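Local coordinates for protein beta sliding clamp (PDB 5WCE) that probably tethers DNA polymerases and other proteins to DNA as a ring-shaped head-to-tail homodimer, giving replication its processivity, at residues 81-84 / 85-89; 118-121 / 122-125; 139-142 / 143-146; 334-337 / 338-341. One frame throughout, in Å; residues are numbered along the deposited sequence.

Interaction 1: 81-84 / 85-89; sequences LYEI and VRKLP
Val85 reaches back one helical turn to Leu81: its CG2 rests 3.3 Å from Leu81 O, and its backbone N donates to that same oxygen. Both side chains pack on Leu21 of helix 14-25. Arg86 comes next, its side chain running alongside that of Glu83. A bend at chi3 (56°) brings its guanidinium side-on to the carboxylate, NH2 to Glu83 OE1 at 2.9 Å and NE to Glu83 OE2 at 3.1 Å. Both bonds are nearly straight and enter on the syn side, although the two planes are turned 39° apart. This is an i to i+3 salt bridge on helix 78-87 of the N-terminal domain, a helix that packs against the second subunit of the ring. Arg86 CD also approaches the Tyr82 ring obliquely, 3.9 Å from Tyr82 OH. An alanine in place of Glu83 would probably set the Arg86 guanidinium free to turn and cost water 1 a partner. Lys87 extends past Glu83, its CG 3.3 Å from Glu83 O; water 1 joins its NZ to Glu83 OE1, while NZ also binds Asp281 and Thr285 of the second subunit. Leu88 N makes a weak bond to Ile84 O, and Leu88 CG lies 3.4 Å from that oxygen.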
loop_
_atom_site.group_PDB
_atom_site.type_symbol
_atom_site.label_atom_id
_atom_site.label_comp_id
_atom_site.label_asym_id
_atom_site.label_seq_id
_atom_site.Cartn_x
_atom_site.Cartn_y
_atom_site.Cartn_z
ATOM N N LEU A 81 8.408 15.188 15.680
ATOM C CA LEU A 81 8.895 14.617 16.912
ATOM C C LEU A 81 8.849 13.092 16.915
ATOM O O LEU A 81 9.848 12.454 17.267
ATOM C CB LEU A 81 8.133 15.154 18.114
ATOM C CG LEU A 81 8.713 14.829 19.488
ATOM C CD1 LEU A 81 10.170 15.162 19.624
ATOM C CD2 LEU A 81 7.961 15.567 20.586
ATOM N N TYR A 82 7.729 12.524 16.472
ATOM C CA TYR A 82 7.563 11.058 16.391
ATOM C C TYR A 82 8.659 10.429 15.488
ATOM O O TYR A 82 9.343 9.502 15.884
ATOM C CB TYR A 82 6.144 10.696 15.897
ATOM C CG TYR A 82 5.972 9.218 15.620
ATOM C CD1 TYR A 82 5.806 8.314 16.672
ATOM C CD2 TYR A 82 6.020 8.721 14.306
ATOM C CE1 TYR A 82 5.684 6.960 16.437
ATOM C CE2 TYR A 82 5.936 7.364 14.054
ATOM C CZ TYR A 82 5.759 6.482 15.112
ATOM O OH TYR A 82 5.650 5.122 14.842
ATOM N N GLU A 83 8.855 10.994 14.307
ATOM C CA GLU A 83 9.844 10.484 13.369
ATOM C C GLU A 83 11.265 10.575 13.876
ATOM O O GLU A 83 12.023 9.634 13.723
ATOM C CB GLU A 83 9.685 11.170 12.013
ATOM C CG GLU A 83 8.411 10.647 11.309
ATOM C CD GLU A 83 8.600 9.181 10.908
ATOM O OE1 GLU A 83 9.622 8.868 10.271
ATOM O OE2 GLU A 83 7.866 8.313 11.327
ATOM N N ILE A 84 11.613 11.683 14.525
ATOM C CA ILE A 84 12.946 11.812 15.117
ATOM C C ILE A 84 13.173 10.672 16.125
ATOM O O ILE A 84 14.181 9.973 16.103
ATOM C CB ILE A 84 13.125 13.180 15.818
ATOM C CG1 ILE A 84 13.255 14.328 14.786
ATOM C CG2 ILE A 84 14.365 13.198 16.739
ATOM C CD1 ILE A 84 13.074 15.701 15.400
ATOM N N VAL A 85 12.226 10.511 17.020
ATOM C CA VAL A 85 12.422 9.555 18.104
ATOM C C VAL A 85 12.486 8.115 17.567
ATOM O O VAL A 85 13.317 7.335 18.002
ATOM C CB VAL A 85 11.358 9.712 19.232
ATOM C CG1 VAL A 85 11.546 8.634 20.287
ATOM C CG2 VAL A 85 11.449 11.125 19.832
ATOM N N ARG A 86 11.634 7.817 16.618
ATOM C CA ARG A 86 11.635 6.533 15.938
ATOM C C ARG A 86 13.022 6.188 15.370
ATOM O O ARG A 86 13.449 5.058 15.429
ATOM C CB ARG A 86 10.595 6.534 14.814
ATOM C CG ARG A 86 10.179 5.138 14.365
ATOM C CD ARG A 86 9.195 5.151 13.210
ATOM N NE ARG A 86 9.715 5.897 12.062
ATOM C CZ ARG A 86 10.726 5.528 11.262
ATOM N NH1 ARG A 86 11.433 4.399 11.460
ATOM N NH2 ARG A 86 11.087 6.313 10.252
ATOM N N LYS A 87 13.735 7.169 14.849
ATOM C CA LYS A 87 15.003 6.935 14.210
ATOM C C LYS A 87 16.164 6.966 15.185
ATOM O O LYS A 87 17.275 6.638 14.781
ATOM C CB LYS A 87 15.231 7.972 13.119
ATOM C CG LYS A 87 14.206 7.903 12.026
ATOM C CD LYS A 87 14.417 9.019 11.008
ATOM C CE LYS A 87 13.265 9.116 9.988
ATOM N NZ LYS A 87 13.651 10.195 9.001
ATOM N N LEU A 88 15.941 7.357 16.441
ATOM C CA LEU A 88 17.012 7.326 17.419
ATOM C C LEU A 88 17.440 5.883 17.720
ATOM O O LEU A 88 16.660 4.977 17.584
ATOM C CB LEU A 88 16.624 8.074 18.707
ATOM C CG LEU A 88 16.393 9.587 18.627
ATOM C CD1 LEU A 88 15.787 10.173 19.893
ATOM C CD2 LEU A 88 17.686 10.279 18.275
ATOM N N PRO A 89 18.713 5.667 18.106
ATOM C CA PRO A 89 19.143 4.272 18.389
ATOM C C PRO A 89 18.303 3.611 19.489
ATOM O O PRO A 89 17.897 4.287 20.436
ATOM C CB PRO A 89 20.565 4.417 18.864
ATOM C CG PRO A 89 20.941 5.835 18.682
ATOM C CD PRO A 89 19.715 6.645 18.517
HETATM O O HOH W 1 10.667 10.763 8.415
#

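Interaction 2: 118-121 / 122-125; sequences VLPA and GDFP
Asp123 folds back over the turn toward Pro120, three residues earlier. Its CB stands 3.8 Å from Pro120 O, the oxygen that also accepts the hydrogen bond of Asp123 N. From there CG leaves on the side of its own backbone N (chi1 -65°), which carries the carboxylate back to the proline ring. At the tip OD2 touches the ring, nearest to Pro120 CG at 3.5 Å, with Pro120 CB and CD a little farther off. The two side chains meet at a slant, in a contact of an oxygen with ring CH groups on the surface of the protein. Phe124 takes the other direction: its CB lies 3.3 Å from Ala121 O, but the ring leaves the turn and is buried against Leu41 of strand 39-45, Ser52 and Thr54 of strand 48-54, and Thr75 of strand 72-77. Pro125 CD sits 3.6 Å above one face of that ring, toward its rim. Water 2 donates to both Ala121 O and Phe124 O, adding a second bridge across the turn. Asp123 N to Pro120 O and Phe124 N to Ala121 O are both 3.1 Å long, each donor standing well above the plane of its carbonyl. Two overlapping type I turns of this kind form a short 3-10 turn, here in the connection from strand 112-116 of the N-terminal domain to strand 136-139.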
loop_
_atom_site.group_PDB
_atom_site.type_symbol
_atom_site.label_atom_id
_atom_site.label_comp_id
_atom_site.label_asym_id
_atom_site.label_seq_id
_atom_site.Cartn_x
_atom_site.Cartn_y
_atom_site.Cartn_z
ATOM N N VAL A 118 8.614 25.898 18.536
ATOM C CA VAL A 118 7.509 25.643 19.486
ATOM C C VAL A 118 6.398 26.670 19.306
ATOM O O VAL A 118 6.608 27.764 18.733
ATOM C CB VAL A 118 7.969 25.626 20.965
ATOM C CG1 VAL A 118 8.927 24.484 21.203
ATOM C CG2 VAL A 118 8.573 26.955 21.421
ATOM N N LEU A 119 5.210 26.298 19.793
ATOM C CA LEU A 119 4.155 27.258 19.951
ATOM C C LEU A 119 3.680 27.212 21.413
ATOM O O LEU A 119 3.710 26.150 22.063
ATOM C CB LEU A 119 3.040 27.003 18.938
ATOM C CG LEU A 119 3.433 27.219 17.466
ATOM C CD1 LEU A 119 2.391 26.600 16.554
ATOM C CD2 LEU A 119 3.612 28.727 17.141
ATOM N N PRO A 120 3.227 28.352 21.915
ATOM C CA PRO A 120 2.820 28.445 23.304
ATOM C C PRO A 120 1.702 27.489 23.707
ATOM O O PRO A 120 0.703 27.321 22.978
ATOM C CB PRO A 120 2.341 29.891 23.462
ATOM C CG PRO A 120 2.616 30.584 22.207
ATOM C CD PRO A 120 2.995 29.593 21.162
ATOM N N ALA A 121 1.890 26.889 24.860
ATOM C CA ALA A 121 0.955 26.003 25.457
ATOM C C ALA A 121 -0.423 26.640 25.699
ATOM O O ALA A 121 -1.424 25.939 25.550
ATOM C CB ALA A 121 1.531 25.401 26.740
ATOM N N GLY A 122 -0.480 27.953 25.972
ATOM C CA GLY A 122 -1.751 28.666 26.161
ATOM C C GLY A 122 -2.619 28.794 24.922
ATOM O O GLY A 122 -3.796 29.130 25.041
ATOM N N ASP A 123 -2.088 28.537 23.729
ATOM C CA ASP A 123 -2.923 28.560 22.541
ATOM C C ASP A 123 -3.419 27.166 22.164
ATOM O O ASP A 123 -4.094 27.042 21.189
ATOM C CB ASP A 123 -2.167 29.195 21.366
ATOM C CG ASP A 123 -1.842 30.646 21.597
ATOM O OD1 ASP A 123 -2.719 31.395 22.100
ATOM O OD2 ASP A 123 -0.715 31.048 21.263
ATOM N N PHE A 124 -3.022 26.134 22.901
ATOM C CA PHE A 124 -3.378 24.778 22.559
ATOM C C PHE A 124 -4.839 24.546 23.027
ATOM O O PHE A 124 -5.176 24.943 24.130
ATOM C CB PHE A 124 -2.469 23.792 23.256
ATOM C CG PHE A 124 -2.552 22.440 22.696
ATOM C CD1 PHE A 124 -1.900 22.149 21.512
ATOM C CD2 PHE A 124 -3.321 21.451 23.307
ATOM C CE1 PHE A 124 -1.998 20.896 20.954
ATOM C CE2 PHE A 124 -3.403 20.195 22.735
ATOM C CZ PHE A 124 -2.750 19.921 21.541
ATOM N N PRO A 125 -5.675 23.920 22.182
ATOM C CA PRO A 125 -7.097 23.800 22.619
ATOM C C PRO A 125 -7.294 22.924 23.850
ATOM O O PRO A 125 -6.535 22.037 24.132
ATOM C CB PRO A 125 -7.812 23.181 21.433
ATOM C CG PRO A 125 -6.793 23.096 20.324
ATOM C CD PRO A 125 -5.436 23.462 20.815
HETATM O O HOH W 2 -3.878 25.356 26.597
#

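Interaction 3: 139-142 / 143-146; sequences DTNE and LIRL
At the edge of the Arg145 guanidinium, in its plane, water 3 accepts from NH1 at 2.7 Å and donates to Glu142 O, so that it links residues three positions apart on helix 140-148 of the central domain. A second flat group, the carboxylate of Asp139, caps this helix from the N-cap position: OD1 uses its anti lone pair to take Glu142 N at 3.0 Å, on a nearly straight line. It thereby satisfies an N-H of the first turn, which has no earlier helical carbonyl to meet. Water 3 also reaches Glu142 OE1 more weakly, the glutamate chain curling over by a bend at chi2 (-62°). Arg145 NH1 also bonds Glu193 O, and NH2 forms a salt bridge with Asp367, linking the helix to strand 188-195 and to the loop before strand 370-374. The regular helical bonds start at once, Leu143 N to Asp139 O being 2.9 Å long. Leu143 and Ile144 pack on Met220 of helix 210-220, and Leu146 on Met194 of strand 188-195. Thr140 OG1 bonds Gly224 O, and its methyl turns the other way, where Ile144 crosses it at a slant, Thr140 CG2 lying 4.1 Å from Ile144 CD1.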
loop_
_atom_site.group_PDB
_atom_site.type_symbol
_atom_site.label_atom_id
_atom_site.label_comp_id
_atom_site.label_asym_id
_atom_site.label_seq_id
_atom_site.Cartn_x
_atom_site.Cartn_y
_atom_site.Cartn_z
ATOM N N ASP A 139 -15.541 -4.844 28.853
ATOM C CA ASP A 139 -14.590 -5.824 28.351
ATOM C C ASP A 139 -14.042 -5.436 26.967
ATOM O O ASP A 139 -14.806 -5.151 26.021
ATOM C CB ASP A 139 -15.249 -7.220 28.315
ATOM C CG ASP A 139 -14.302 -8.253 27.843
ATOM O OD1 ASP A 139 -14.062 -8.409 26.621
ATOM O OD2 ASP A 139 -13.728 -8.893 28.708
ATOM N N THR A 140 -12.728 -5.447 26.828
ATOM C CA THR A 140 -12.070 -4.909 25.658
ATOM C C THR A 140 -12.375 -5.691 24.392
ATOM O O THR A 140 -12.585 -5.116 23.322
ATOM C CB THR A 140 -10.529 -4.852 25.859
ATOM O OG1 THR A 140 -10.210 -3.986 26.970
ATOM C CG2 THR A 140 -9.842 -4.334 24.641
ATOM N N ASN A 141 -12.325 -7.006 24.515
ATOM C CA ASN A 141 -12.650 -7.884 23.377
ATOM C C ASN A 141 -14.104 -7.712 22.933
ATOM O O ASN A 141 -14.364 -7.670 21.748
ATOM C CB ASN A 141 -12.330 -9.336 23.727
ATOM C CG ASN A 141 -10.813 -9.621 23.714
ATOM O OD1 ASN A 141 -10.008 -8.994 22.984
ATOM N ND2 ASN A 141 -10.439 -10.596 24.491
ATOM N N GLU A 142 -15.020 -7.579 23.895
ATOM C CA GLU A 142 -16.406 -7.226 23.635
ATOM C C GLU A 142 -16.540 -5.909 22.859
ATOM O O GLU A 142 -17.298 -5.858 21.857
ATOM C CB GLU A 142 -17.220 -7.207 24.906
ATOM C CG GLU A 142 -17.426 -8.577 25.562
ATOM C CD GLU A 142 -18.201 -9.514 24.646
ATOM O OE1 GLU A 142 -19.399 -9.322 24.512
ATOM O OE2 GLU A 142 -17.596 -10.417 24.063
ATOM N N LEU A 143 -15.804 -4.864 23.287
ATOM C CA LEU A 143 -15.882 -3.587 22.598
ATOM C C LEU A 143 -15.328 -3.693 21.187
ATOM O O LEU A 143 -15.885 -3.118 20.218
ATOM C CB LEU A 143 -15.191 -2.496 23.434
ATOM C CG LEU A 143 -15.424 -1.051 23.067
ATOM C CD1 LEU A 143 -16.920 -0.791 23.014
ATOM C CD2 LEU A 143 -14.733 -0.168 24.145
ATOM N N ILE A 144 -14.243 -4.463 21.061
ATOM C CA ILE A 144 -13.617 -4.699 19.768
ATOM C C ILE A 144 -14.655 -5.377 18.835
ATOM O O ILE A 144 -14.775 -4.971 17.710
ATOM C CB ILE A 144 -12.301 -5.517 19.863
ATOM C CG1 ILE A 144 -11.152 -4.610 20.331
ATOM C CG2 ILE A 144 -11.930 -6.147 18.492
ATOM C CD1 ILE A 144 -9.853 -5.373 20.654
ATOM N N ARG A 145 -15.378 -6.348 19.346
ATOM C CA ARG A 145 -16.403 -7.055 18.551
ATOM C C ARG A 145 -17.501 -6.056 18.123
ATOM O O ARG A 145 -17.867 -6.020 16.956
ATOM C CB ARG A 145 -16.977 -8.232 19.304
ATOM C CG ARG A 145 -18.155 -8.919 18.625
ATOM C CD ARG A 145 -18.711 -10.066 19.438
ATOM N NE ARG A 145 -20.069 -10.432 18.984
ATOM C CZ ARG A 145 -21.181 -9.790 19.343
ATOM N NH1 ARG A 145 -21.148 -8.689 20.125
ATOM N NH2 ARG A 145 -22.363 -10.188 18.868
ATOM N N LEU A 146 -17.988 -5.226 19.044
ATOM C CA LEU A 146 -18.998 -4.234 18.679
ATOM C C LEU A 146 -18.597 -3.388 17.515
ATOM O O LEU A 146 -19.418 -3.132 16.600
ATOM C CB LEU A 146 -19.429 -3.357 19.873
ATOM C CG LEU A 146 -20.175 -3.978 21.051
ATOM C CD1 LEU A 146 -20.586 -2.894 22.041
ATOM C CD2 LEU A 146 -21.398 -4.809 20.649
HETATM O O HOH W 3 -19.411 -7.554 21.914
#

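Interaction 4: 334-337 / 338-341; sequences ARYL and LDVC
Arg335 crosses both Leu338 and Asp339 at about a right angle. Bends at chi2 (47°) and chi3 (51°) turn its end toward the next turn of the helix, laying one face of the guanidinium over Leu338, whose CD1 is 4.1 Å from Arg335 CZ. Asp339 OD1 lies instead at the guanidinium edge, near its plane, with the carboxylate turned 44° from it. No direct salt bridge forms, since Arg335 NH1 and Asp339 OD1 stand 4.3 Å apart; water 4 spans them, accepting from NH1 and donating to OD1. Nearer the backbone, Arg335 CD packs 3.4 Å from Asp339 OD1. Asp339 OD2 faces the Tyr336 ring edge, 4.3 Å from Tyr336 CD1, and takes its salt bridge from Arg188. Beneath these polar groups lies an ordinary turn of helix 334-343 in the C-terminal domain, with Asp339 N bonded to Arg335 O at 2.7 Å. On its apolar side Leu337 packs between Val280 of helix 273-284, Val294 of strand 293-299 and Leu374 of strand 370-374. An asparagine in place of Asp339 would probably deprive Arg188 of its countercharge and weaken the water link to Arg335. With one arginine bound directly and another through water, the carboxylate is likely to stay ionised.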
loop_
_atom_site.group_PDB
_atom_site.type_symbol
_atom_site.label_atom_id
_atom_site.label_comp_id
_atom_site.label_asym_id
_atom_site.label_seq_id
_atom_site.Cartn_x
_atom_site.Cartn_y
_atom_site.Cartn_z
ATOM N N ALA A 334 -22.765 -5.610 -5.026
ATOM C CA ALA A 334 -21.899 -6.766 -4.730
ATOM C C ALA A 334 -20.979 -6.540 -3.541
ATOM O O ALA A 334 -20.810 -7.446 -2.717
ATOM C CB ALA A 334 -21.096 -7.212 -5.956
ATOM N N ARG A 335 -20.404 -5.345 -3.431
ATOM C CA ARG A 335 -19.515 -5.036 -2.322
ATOM C C ARG A 335 -20.265 -5.109 -0.976
ATOM O O ARG A 335 -19.778 -5.690 0.004
ATOM C CB ARG A 335 -18.829 -3.640 -2.501
ATOM C CG ARG A 335 -17.886 -3.234 -1.355
ATOM C CD ARG A 335 -16.914 -4.328 -0.935
ATOM N NE ARG A 335 -16.179 -4.886 -2.077
ATOM C CZ ARG A 335 -15.524 -6.066 -2.119
ATOM N NH1 ARG A 335 -15.488 -6.878 -1.062
ATOM N NH2 ARG A 335 -14.893 -6.435 -3.252
ATOM N N TYR A 336 -21.478 -4.548 -0.934
ATOM C CA TYR A 336 -22.263 -4.591 0.279
ATOM C C TYR A 336 -22.596 -6.034 0.691
ATOM O O TYR A 336 -22.558 -6.383 1.882
ATOM C CB TYR A 336 -23.545 -3.723 0.143
ATOM C CG TYR A 336 -23.314 -2.251 -0.138
ATOM C CD1 TYR A 336 -22.052 -1.634 0.070
ATOM C CD2 TYR A 336 -24.326 -1.474 -0.673
ATOM C CE1 TYR A 336 -21.849 -0.310 -0.226
ATOM C CE2 TYR A 336 -24.112 -0.131 -0.968
ATOM C CZ TYR A 336 -22.860 0.434 -0.723
ATOM O OH TYR A 336 -22.676 1.753 -1.036
ATOM N N LEU A 337 -22.914 -6.883 -0.288
ATOM C CA LEU A 337 -23.183 -8.285 -0.004
ATOM C C LEU A 337 -21.936 -8.992 0.510
ATOM O O LEU A 337 -21.957 -9.700 1.517
ATOM C CB LEU A 337 -23.711 -8.934 -1.264
ATOM C CG LEU A 337 -24.074 -10.381 -1.316
ATOM C CD1 LEU A 337 -25.040 -10.726 -0.186
ATOM C CD2 LEU A 337 -24.666 -10.715 -2.697
ATOM N N LEU A 338 -20.825 -8.780 -0.167
ATOM C CA LEU A 338 -19.539 -9.358 0.282
ATOM C C LEU A 338 -19.155 -8.854 1.644
ATOM O O LEU A 338 -18.618 -9.614 2.439
ATOM C CB LEU A 338 -18.450 -9.105 -0.752
ATOM C CG LEU A 338 -18.639 -9.919 -2.017
ATOM C CD1 LEU A 338 -17.681 -9.396 -3.054
ATOM C CD2 LEU A 338 -18.457 -11.411 -1.749
ATOM N N ASP A 339 -19.443 -7.602 1.948
ATOM C CA ASP A 339 -19.166 -7.058 3.296
ATOM C C ASP A 339 -19.886 -7.832 4.385
ATOM O O ASP A 339 -19.315 -8.221 5.420
ATOM C CB ASP A 339 -19.550 -5.573 3.358
ATOM C CG ASP A 339 -18.549 -4.646 2.673
ATOM O OD1 ASP A 339 -17.418 -5.053 2.319
ATOM O OD2 ASP A 339 -18.974 -3.511 2.414
ATOM N N VAL A 340 -21.159 -8.128 4.141
ATOM C CA VAL A 340 -21.914 -8.958 5.059
ATOM C C VAL A 340 -21.369 -10.364 5.163
ATOM O O VAL A 340 -21.180 -10.855 6.285
ATOM C CB VAL A 340 -23.428 -8.976 4.677
ATOM C CG1 VAL A 340 -24.160 -9.977 5.565
ATOM C CG2 VAL A 340 -23.987 -7.602 4.854
ATOM N N CYS A 341 -21.112 -11.043 4.038
ATOM C CA CYS A 341 -20.558 -12.377 4.099
ATOM C C CYS A 341 -19.211 -12.383 4.870
ATOM O O CYS A 341 -18.895 -13.336 5.571
ATOM C CB CYS A 341 -20.342 -12.962 2.699
ATOM S SG CYS A 341 -21.899 -13.252 1.819
HETATM O O HOH W 4 -16.139 -7.052 1.344
#

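Overall arrangement
From the N terminus the four contacts follow in series; each joins adjacent segments, so none closes a long loop, nests in another or crosses one. Interactions 1 and 2 share the N-terminal domain, their centres 23 Å apart: the first lies on helix 78-87, which sits between helix 14-25 and the second subunit, the second lays the outgoing connection on strands 39-45, 48-54 and 72-77. That connection leads to interaction 3, which starts helix 140-148 of the central domain, packed on helix 210-220. Interaction 4, about 46 Å from interaction 2 between centres and across the middle of the chain from it, lies on helix 334-343, which packs beside helix 273-284 in the C-terminal domain.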